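PDB 2QH5: mannose-6-phosphate isomerase from Helicobacter pylori, which probably transfers GMP from GTP to mannose 1-phosphate, giving GDP-mannose and diphosphate, through the nucleotidyltransferase domain of this N-terminal fragment, and belongs to the type 2 mannose-6-phosphate isomerases. Local coordinates for residues F191-H205 against S245-I257. Residues are numbered along the deposited sequence; the frame is centred on the assembly and turned at random.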
ATOM      1  N   PHE A 191      -4.451   1.814  -0.342  1.00 49.69           N
ATOM      2  CA  PHE A 191      -4.573   3.146   0.255  1.00 47.38           C
ATOM      3  C   PHE A 191      -4.289   4.226  -0.760  1.00 49.35           C
ATOM      4  O   PHE A 191      -3.450   4.040  -1.628  1.00 53.11           O
ATOM      5  CB  PHE A 191      -3.582   3.347   1.408  1.00 45.60           C
ATOM      6  CG  PHE A 191      -3.818   2.454   2.580  1.00 47.31           C
ATOM      7  CD1 PHE A 191      -2.947   1.408   2.848  1.00 48.99           C
ATOM      8  CD2 PHE A 191      -4.915   2.646   3.410  1.00 50.15           C
ATOM      9  CE1 PHE A 191      -3.169   0.563   3.918  1.00 44.53           C
ATOM     10  CE2 PHE A 191      -5.145   1.803   4.486  1.00 48.96           C
ATOM     11  CZ  PHE A 191      -4.269   0.763   4.743  1.00 52.61           C
ATOM     12  N   VAL A 192      -4.984   5.359  -0.642  1.00 48.76           N
ATOM     13  CA  VAL A 192      -4.663   6.563  -1.411  1.00 42.33           C
ATOM     14  C   VAL A 192      -4.632   7.749  -0.460  1.00 39.34           C
ATOM     15  O   VAL A 192      -5.449   7.836   0.454  1.00 41.99           O
ATOM     16  CB  VAL A 192      -5.665   6.837  -2.575  1.00 39.98           C
ATOM     17  CG1 VAL A 192      -5.225   8.050  -3.393  1.00 38.55           C
ATOM     18  CG2 VAL A 192      -5.798   5.620  -3.495  1.00 41.55           C
ATOM     19  N   PHE A 193      -3.659   8.632  -0.655  1.00 34.19           N
ATOM     20  CA  PHE A 193      -3.489   9.854   0.132  1.00 37.03           C
ATOM     21  C   PHE A 193      -2.397  10.691  -0.504  1.00 44.74           C
ATOM     22  O   PHE A 193      -1.569  10.169  -1.250  1.00 52.49           O
ATOM     23  CB  PHE A 193      -3.124   9.588   1.611  1.00 41.56           C
ATOM     24  CG  PHE A 193      -2.377   8.288   1.861  1.00 46.06           C
ATOM     25  CD1 PHE A 193      -1.105   8.064   1.330  1.00 41.58           C
ATOM     26  CD2 PHE A 193      -2.948   7.299   2.662  1.00 49.42           C
ATOM     27  CE1 PHE A 193      -0.436   6.874   1.571  1.00 49.10           C
ATOM     28  CE2 PHE A 193      -2.280   6.103   2.920  1.00 45.67           C
ATOM     29  CZ  PHE A 193      -1.032   5.881   2.368  1.00 46.46           C
ATOM     30  N   GLN A 194      -2.396  11.987  -0.221  1.00 40.79           N
ATOM     31  CA  GLN A 194      -1.280  12.827  -0.609  1.00 45.27           C
ATOM     32  C   GLN A 194      -0.108  12.530   0.334  1.00 50.50           C
ATOM     33  O   GLN A 194      -0.322  12.188   1.500  1.00 55.51           O
ATOM     34  CB  GLN A 194      -1.686  14.293  -0.533  1.00 42.01           C
ATOM     35  CG  GLN A 194      -0.681  15.253  -1.110  1.00 42.82           C
ATOM     36  CD  GLN A 194      -0.751  16.609  -0.463  1.00 47.86           C
ATOM     37  OE1 GLN A 194      -0.342  16.793   0.692  1.00 56.69           O
ATOM     38  NE2 GLN A 194      -1.271  17.580  -1.201  1.00 43.75           N
ATOM     39  N   ALA A 195       1.119  12.639  -0.178  1.00 50.19           N
ATOM     40  CA  ALA A 195       2.324  12.329   0.591  1.00 51.40           C
ATOM     41  C   ALA A 195       2.441  13.201   1.841  1.00 54.38           C
ATOM     42  O   ALA A 195       2.676  12.695   2.942  1.00 58.83           O
ATOM     43  CB  ALA A 195       3.556  12.472  -0.280  1.00 52.79           C
ATOM     44  N   GLY A 196       2.246  14.503   1.657  1.00 54.49           N
ATOM     45  CA  GLY A 196       2.306  15.486   2.737  1.00 55.25           C
ATOM     46  C   GLY A 196       1.331  15.276   3.877  1.00 57.08           C
ATOM     47  O   GLY A 196       1.733  15.318   5.040  1.00 61.04           O
ATOM     48  N   VAL A 197       0.053  15.061   3.555  1.00 55.02           N
ATOM     49  CA  VAL A 197      -0.949  14.757   4.582  1.00 53.87           C
ATOM     50  C   VAL A 197      -0.693  13.416   5.265  1.00 52.70           C
ATOM     51  O   VAL A 197      -0.881  13.297   6.483  1.00 54.08           O
ATOM     52  CB  VAL A 197      -2.438  14.904   4.070  1.00 57.60           C
ATOM     53  CG1 VAL A 197      -2.488  15.095   2.583  1.00 58.23           C
ATOM     54  CG2 VAL A 197      -3.345  13.734   4.522  1.00 51.33           C
ATOM     55  N   PHE A 198      -0.243  12.419   4.499  1.00 51.04           N
ATOM     56  CA  PHE A 198       0.185  11.161   5.110  1.00 50.79           C
ATOM     57  C   PHE A 198       1.289  11.393   6.149  1.00 50.66           C
ATOM     58  O   PHE A 198       1.211  10.875   7.262  1.00 49.07           O
ATOM     59  CB  PHE A 198       0.663  10.131   4.087  1.00 44.42           C
ATOM     60  CG  PHE A 198       1.280   8.919   4.722  1.00 43.76           C
ATOM     61  CD1 PHE A 198       2.651   8.834   4.909  1.00 36.94           C
ATOM     62  CD2 PHE A 198       0.478   7.886   5.191  1.00 49.70           C
ATOM     63  CE1 PHE A 198       3.217   7.742   5.518  1.00 36.75           C
ATOM     64  CE2 PHE A 198       1.039   6.781   5.805  1.00 44.00           C
ATOM     65  CZ  PHE A 198       2.412   6.707   5.975  1.00 45.26           C
ATOM     66  N   LEU A 199       2.311  12.164   5.780  1.00 47.74           N
ATOM     67  CA  LEU A 199       3.421  12.423   6.693  1.00 47.86           C
ATOM     68  C   LEU A 199       3.019  13.304   7.872  1.00 51.11           C
ATOM     69  O   LEU A 199       3.628  13.223   8.942  1.00 52.99           O
ATOM     70  CB  LEU A 199       4.624  13.009   5.945  1.00 49.84           C
ATOM     71  CG  LEU A 199       5.250  12.066   4.909  1.00 44.68           C
ATOM     72  CD1 LEU A 199       6.203  12.807   3.982  1.00 37.16           C
ATOM     73  CD2 LEU A 199       5.940  10.872   5.571  1.00 34.41           C
ATOM     74  N   ASP A 200       1.998  14.138   7.677  1.00 54.56           N
ATOM     75  CA  ASP A 200       1.475  14.983   8.751  1.00 52.40           C
ATOM     76  C   ASP A 200       0.682  14.148   9.745  1.00 51.66           C
ATOM     77  O   ASP A 200       0.808  14.327  10.957  1.00 53.21           O
ATOM     78  CB  ASP A 200       0.596  16.096   8.187  1.00 53.93           C
ATOM     79  CG  ASP A 200       1.401  17.205   7.538  1.00 65.66           C
ATOM     80  OD1 ASP A 200       0.787  18.105   6.919  1.00 70.99           O
ATOM     81  OD2 ASP A 200       2.646  17.181   7.642  1.00 74.43           O
ATOM     82  N   GLU A 201      -0.130  13.233   9.223  1.00 47.03           N
ATOM     83  CA  GLU A 201      -0.906  12.322  10.059  1.00 46.14           C
ATOM     84  C   GLU A 201      -0.006  11.381  10.837  1.00 48.73           C
ATOM     85  O   GLU A 201      -0.291  11.061  11.992  1.00 49.42           O
ATOM     86  CB  GLU A 201      -1.892  11.515   9.217  1.00 45.22           C
ATOM     87  CG  GLU A 201      -3.151  12.284   8.830  1.00 57.02           C
ATOM     88  CD  GLU A 201      -4.000  12.652  10.034  1.00 66.31           C
ATOM     89  OE1 GLU A 201      -4.055  13.862  10.352  1.00 64.90           O
ATOM     90  OE2 GLU A 201      -4.593  11.736  10.669  1.00 65.29           O
ATOM     91  N   LEU A 202       1.082  10.944  10.208  1.00 50.23           N
ATOM     92  CA  LEU A 202       2.052  10.101  10.894  1.00 53.03           C
ATOM     93  C   LEU A 202       2.760  10.893  11.994  1.00 52.23           C
ATOM     94  O   LEU A 202       2.992  10.363  13.066  1.00 52.57           O
ATOM     95  CB  LEU A 202       3.059   9.484   9.916  1.00 51.27           C
ATOM     96  CG  LEU A 202       3.764   8.179  10.325  1.00 40.77           C
ATOM     97  CD1 LEU A 202       2.806   7.049  10.673  1.00 46.14           C
ATOM     98  CD2 LEU A 202       4.638   7.738   9.196  1.00 43.44           C
ATOM     99  N   LYS A 203       3.076  12.163  11.740  1.00 54.06           N
ATOM    100  CA  LYS A 203       3.676  13.006  12.778  1.00 59.85           C
ATOM    101  C   LYS A 203       2.789  13.069  14.024  1.00 63.93           C
ATOM    102  O   LYS A 203       3.266  12.849  15.139  1.00 63.69           O
ATOM    103  CB  LYS A 203       3.953  14.414  12.251  1.00 60.58           C
ATOM    104  CG  LYS A 203       5.012  15.174  13.042  1.00 69.43           C
ATOM    105  CD  LYS A 203       5.530  16.367  12.239  1.00 84.81           C
ATOM    106  CE  LYS A 203       6.524  17.202  13.043  1.00 94.34           C
ATOM    107  NZ  LYS A 203       5.830  18.120  14.007  1.00101.96           N
ATOM    108  N   LYS A 204       1.502  13.344  13.813  1.00 67.40           N
ATOM    109  CA  LYS A 204       0.514  13.406  14.882  1.00 69.10           C
ATOM    110  C   LYS A 204       0.384  12.110  15.675  1.00 68.39           C
ATOM    111  O   LYS A 204       0.361  12.131  16.904  1.00 70.21           O
ATOM    112  CB  LYS A 204      -0.868  13.766  14.326  1.00 74.62           C
ATOM    113  CG  LYS A 204      -1.092  15.250  14.051  1.00 87.76           C
ATOM    114  CD  LYS A 204      -2.528  15.692  14.403  1.00 95.51           C
ATOM    115  CE  LYS A 204      -3.554  15.334  13.326  1.00 98.76           C
ATOM    116  NZ  LYS A 204      -3.366  16.102  12.055  1.00 98.09           N
ATOM    117  N   HIS A 205       0.293  10.986  14.971  1.00 64.02           N
ATOM    118  CA  HIS A 205      -0.191   9.762  15.598  1.00 62.81           C
ATOM    119  C   HIS A 205       0.866   8.708  15.884  1.00 63.59           C
ATOM    120  O   HIS A 205       0.725   7.931  16.833  1.00 61.27           O
ATOM    121  CB  HIS A 205      -1.373   9.193  14.808  1.00 62.35           C
ATOM    122  CG  HIS A 205      -2.604  10.035  14.921  1.00 67.45           C
ATOM    123  ND1 HIS A 205      -3.079  10.807  13.882  1.00 59.59           N
ATOM    124  CD2 HIS A 205      -3.430  10.268  15.970  1.00 71.50           C
ATOM    125  CE1 HIS A 205      -4.156  11.461  14.278  1.00 60.15           C
ATOM    126  NE2 HIS A 205      -4.390  11.151  15.540  1.00 71.23           N
ATOM    127  N   SER A 245       2.699  -2.058  11.463  1.00 66.84           N
ATOM    128  CA  SER A 245       1.756  -1.954  10.372  1.00 65.11           C
ATOM    129  C   SER A 245       1.144  -0.585  10.242  1.00 62.95           C
ATOM    130  O   SER A 245       0.967   0.092  11.221  1.00 63.82           O
ATOM    131  CB  SER A 245       0.636  -2.923  10.620  1.00 62.07           C
ATOM    132  OG  SER A 245       0.119  -3.318   9.391  1.00 69.19           O
ATOM    133  N   ILE A 246       0.779  -0.188   9.037  1.00 60.33           N
ATOM    134  CA  ILE A 246       0.135   1.118   8.894  1.00 59.38           C
ATOM    135  C   ILE A 246      -1.231   1.153   9.597  1.00 60.88           C
ATOM    136  O   ILE A 246      -1.656   2.192  10.116  1.00 54.18           O
ATOM    137  CB  ILE A 246       0.024   1.521   7.407  1.00 53.57           C
ATOM    138  CG1 ILE A 246      -0.356   2.993   7.266  1.00 57.36           C
ATOM    139  CG2 ILE A 246      -0.938   0.615   6.668  1.00 58.91           C
ATOM    140  CD1 ILE A 246       0.633   3.935   7.933  1.00 59.16           C
ATOM    141  N   ASP A 247      -1.878  -0.011   9.642  1.00 61.62           N
ATOM    142  CA  ASP A 247      -3.184  -0.164  10.250  1.00 62.09           C
ATOM    143  C   ASP A 247      -3.101   0.079  11.740  1.00 60.01           C
ATOM    144  O   ASP A 247      -3.989   0.689  12.311  1.00 66.20           O
ATOM    145  CB  ASP A 247      -3.750  -1.555   9.970  1.00 66.35           C
ATOM    146  CG  ASP A 247      -3.619  -1.960   8.508  1.00 76.78           C
ATOM    147  OD1 ASP A 247      -2.487  -2.259   8.059  1.00 87.77           O
ATOM    148  OD2 ASP A 247      -4.652  -1.995   7.808  1.00 80.68           O
ATOM    149  N   ILE A 248      -2.022  -0.384  12.362  1.00 60.98           N
ATOM    150  CA  ILE A 248      -1.820  -0.196  13.798  1.00 61.04           C
ATOM    151  C   ILE A 248      -1.282   1.205  14.088  1.00 60.90           C
ATOM    152  O   ILE A 248      -1.781   1.901  14.977  1.00 59.60           O
ATOM    153  CB  ILE A 248      -0.888  -1.294  14.379  1.00 63.47           C
ATOM    154  CG1 ILE A 248      -1.599  -2.653  14.364  1.00 63.75           C
ATOM    155  CG2 ILE A 248      -0.433  -0.946  15.797  1.00 64.06           C
ATOM    156  CD1 ILE A 248      -0.667  -3.856  14.431  1.00 74.79           C
ATOM    157  N   ALA A 249      -0.281   1.616  13.308  1.00 64.12           N
ATOM    158  CA  ALA A 249       0.406   2.901  13.485  1.00 62.08           C
ATOM    159  C   ALA A 249      -0.491   4.116  13.314  1.00 62.63           C
ATOM    160  O   ALA A 249      -0.378   5.096  14.063  1.00 63.76           O
ATOM    161  CB  ALA A 249       1.588   3.004  12.524  1.00 60.33           C
ATOM    162  N   LEU A 250      -1.377   4.053  12.328  1.00 61.29           N
ATOM    163  CA  LEU A 250      -2.056   5.256  11.868  1.00 61.28           C
ATOM    164  C   LEU A 250      -3.557   5.102  11.683  1.00 60.61           C
ATOM    165  O   LEU A 250      -4.331   5.940  12.150  1.00 57.50           O
ATOM    166  CB  LEU A 250      -1.417   5.735  10.565  1.00 60.82           C
ATOM    167  CG  LEU A 250      -1.945   7.007   9.909  1.00 58.48           C
ATOM    168  CD1 LEU A 250      -1.869   8.201  10.856  1.00 61.90           C
ATOM    169  CD2 LEU A 250      -1.161   7.264   8.637  1.00 55.21           C
ATOM    170  N   MET A 251      -3.962   4.034  11.005  1.00 59.77           N
ATOM    171  CA  MET A 251      -5.360   3.861  10.626  1.00 62.88           C
ATOM    172  C   MET A 251      -6.295   3.636  11.818  1.00 63.10           C
ATOM    173  O   MET A 251      -7.486   3.887  11.725  1.00 68.52           O
ATOM    174  CB  MET A 251      -5.513   2.747   9.582  1.00 60.70           C
ATOM    175  CG  MET A 251      -4.658   2.937   8.338  1.00 58.14           C
ATOM    176  SD  MET A 251      -5.073   4.429   7.412  1.00 61.67           S
ATOM    177  CE  MET A 251      -3.664   4.610   6.333  1.00 61.73           C
ATOM    178  N   GLN A 252      -5.761   3.192  12.948  1.00 63.94           N
ATOM    179  CA  GLN A 252      -6.589   3.032  14.144  1.00 64.01           C
ATOM    180  C   GLN A 252      -6.711   4.327  14.960  1.00 65.91           C
ATOM    181  O   GLN A 252      -7.400   4.362  15.984  1.00 65.52           O
ATOM    182  CB  GLN A 252      -6.062   1.895  15.024  1.00 61.76           C
ATOM    183  CG  GLN A 252      -6.384   0.510  14.493  1.00 64.74           C
ATOM    184  CD  GLN A 252      -6.210  -0.580  15.536  1.00 74.29           C
ATOM    185  OE1 GLN A 252      -6.723  -1.688  15.377  1.00 83.03           O
ATOM    186  NE2 GLN A 252      -5.485  -0.271  16.611  1.00 77.72           N
ATOM    187  N   GLN A 253      -6.053   5.392  14.508  1.00 66.01           N
ATOM    188  CA  GLN A 253      -6.017   6.631  15.279  1.00 65.36           C
ATOM    189  C   GLN A 253      -6.318   7.872  14.471  1.00 63.64           C
ATOM    190  O   GLN A 253      -6.569   8.931  15.045  1.00 66.88           O
ATOM    191  CB  GLN A 253      -4.659   6.793  15.951  1.00 69.49           C
ATOM    192  CG  GLN A 253      -4.552   6.048  17.253  1.00 78.56           C
ATOM    193  CD  GLN A 253      -3.340   5.167  17.289  1.00 88.79           C
ATOM    194  OE1 GLN A 253      -3.453   3.953  17.452  1.00 97.70           O
ATOM    195  NE2 GLN A 253      -2.165   5.764  17.112  1.00 90.75           N
ATOM    196  N   SER A 254      -6.277   7.754  13.149  1.00 63.04           N
ATOM    197  CA  SER A 254      -6.512   8.908  12.286  1.00 65.78           C
ATOM    198  C   SER A 254      -7.995   9.328  12.245  1.00 64.79           C
ATOM    199  O   SER A 254      -8.905   8.491  12.108  1.00 51.42           O
ATOM    200  CB  SER A 254      -5.980   8.652  10.874  1.00 64.67           C
ATOM    201  OG  SER A 254      -6.138   9.804  10.066  1.00 66.59           O
ATOM    202  N   HIS A 255      -8.216  10.633  12.373  1.00 61.55           N
ATOM    203  CA  HIS A 255      -9.551  11.201  12.276  1.00 65.54           C
ATOM    204  C   HIS A 255      -9.930  11.510  10.823  1.00 63.32           C
ATOM    205  O   HIS A 255     -11.054  11.935  10.555  1.00 65.84           O
ATOM    206  CB  HIS A 255      -9.649  12.474  13.121  1.00 68.99           C
ATOM    207  CG  HIS A 255      -9.456  12.246  14.588  1.00 80.98           C
ATOM    208  ND1 HIS A 255     -10.384  11.593  15.371  1.00 84.59           N
ATOM    209  CD2 HIS A 255      -8.443  12.597  15.417  1.00 87.64           C
ATOM    210  CE1 HIS A 255      -9.948  11.545  16.618  1.00 89.96           C
ATOM    211  NE2 HIS A 255      -8.774  12.146  16.672  1.00 90.40           N
ATOM    212  N   LYS A 256      -8.997  11.284   9.897  1.00 58.22           N
ATOM    213  CA  LYS A 256      -9.150  11.708   8.505  1.00 49.82           C
ATOM    214  C   LYS A 256      -9.332  10.571   7.502  1.00 51.21           C
ATOM    215  O   LYS A 256      -8.835  10.646   6.380  1.00 56.85           O
ATOM    216  CB  LYS A 256      -7.970  12.581   8.107  1.00 50.99           C
ATOM    217  CG  LYS A 256      -7.835  13.787   8.995  1.00 55.74           C
ATOM    218  CD  LYS A 256      -6.787  14.762   8.524  1.00 60.88           C
ATOM    219  CE  LYS A 256      -6.812  15.989   9.429  1.00 65.15           C
ATOM    220  NZ  LYS A 256      -5.617  16.847   9.267  1.00 67.67           N
ATOM    221  N   ILE A 257     -10.087   9.548   7.891  1.00 51.53           N
ATOM    222  CA  ILE A 257     -10.255   8.339   7.086  1.00 55.42           C
ATOM    223  C   ILE A 257     -11.615   8.235   6.383  1.00 57.17           C
ATOM    224  O   ILE A 257     -12.663   8.269   7.034  1.00 59.48           O
ATOM    225  CB  ILE A 257     -10.027   7.078   7.956  1.00 57.82           C
ATOM    226  CG1 ILE A 257      -8.627   7.117   8.565  1.00 60.01           C
ATOM    227  CG2 ILE A 257     -10.233   5.778   7.149  1.00 55.35           C
ATOM    228  CD1 ILE A 257      -8.414   6.101   9.654  1.00 68.93           C
TER
HETATM  229  O   HOH W   1      -2.971  15.658   8.976  1.00 47.72           O
HETATM  230  O   HOH W   2      -6.321  12.958  12.590  1.00 68.58           O
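In this GT-A-type nucleotidyltransferase domain, helix 195-205 crosses the short helix 246-251 at 82°, and Leu250 is the knob between them, set in a hole of Phe198, Glu201, Leu202 and His205. A chi1 of -179° swings Leu250 CG away from the backbone N, and the fork then parts: CD1 lies 3.5 Å from Glu201 O, CD2 3.6 Å from Phe198 CE2. Ile246 CD1 meets the edge of the Phe198 ring in its plane, while its other branch, CG2, packs 3.5 Å from Phe191 CE1. The unbranched Met251 chain bends at chi2 and lays its CE over a face of Phe191, a CH-pi contact 4.0 Å from the ring centroid. The flat His205 ring suits packing on the turn after helix 246-251, one face over Gln253 O; NE2 is 3.1 Å from that oxygen but too poorly angled to bond. Polar groups gather around Glu201, its chain bent at chi2. Ser254 OG gives Glu201 OE2 a short 2.5 Å bond on the anti side, 33° out of the carboxylate plane, and accepts from Lys256 N in an ST turn. Glu201 OE1 is shared by Lys204 NZ (2.9 Å) and, more loosely, Lys256 NZ (3.5 Å), a salt-bridge network. Strand 184-194, leading into helix 195-205, carries Phe191 and Phe193 between strands 106-111 and 138-144; helix 90-99 packs on Phe193, Phe198 and Leu202, and Phe166 of strand 165-168 touches Met251.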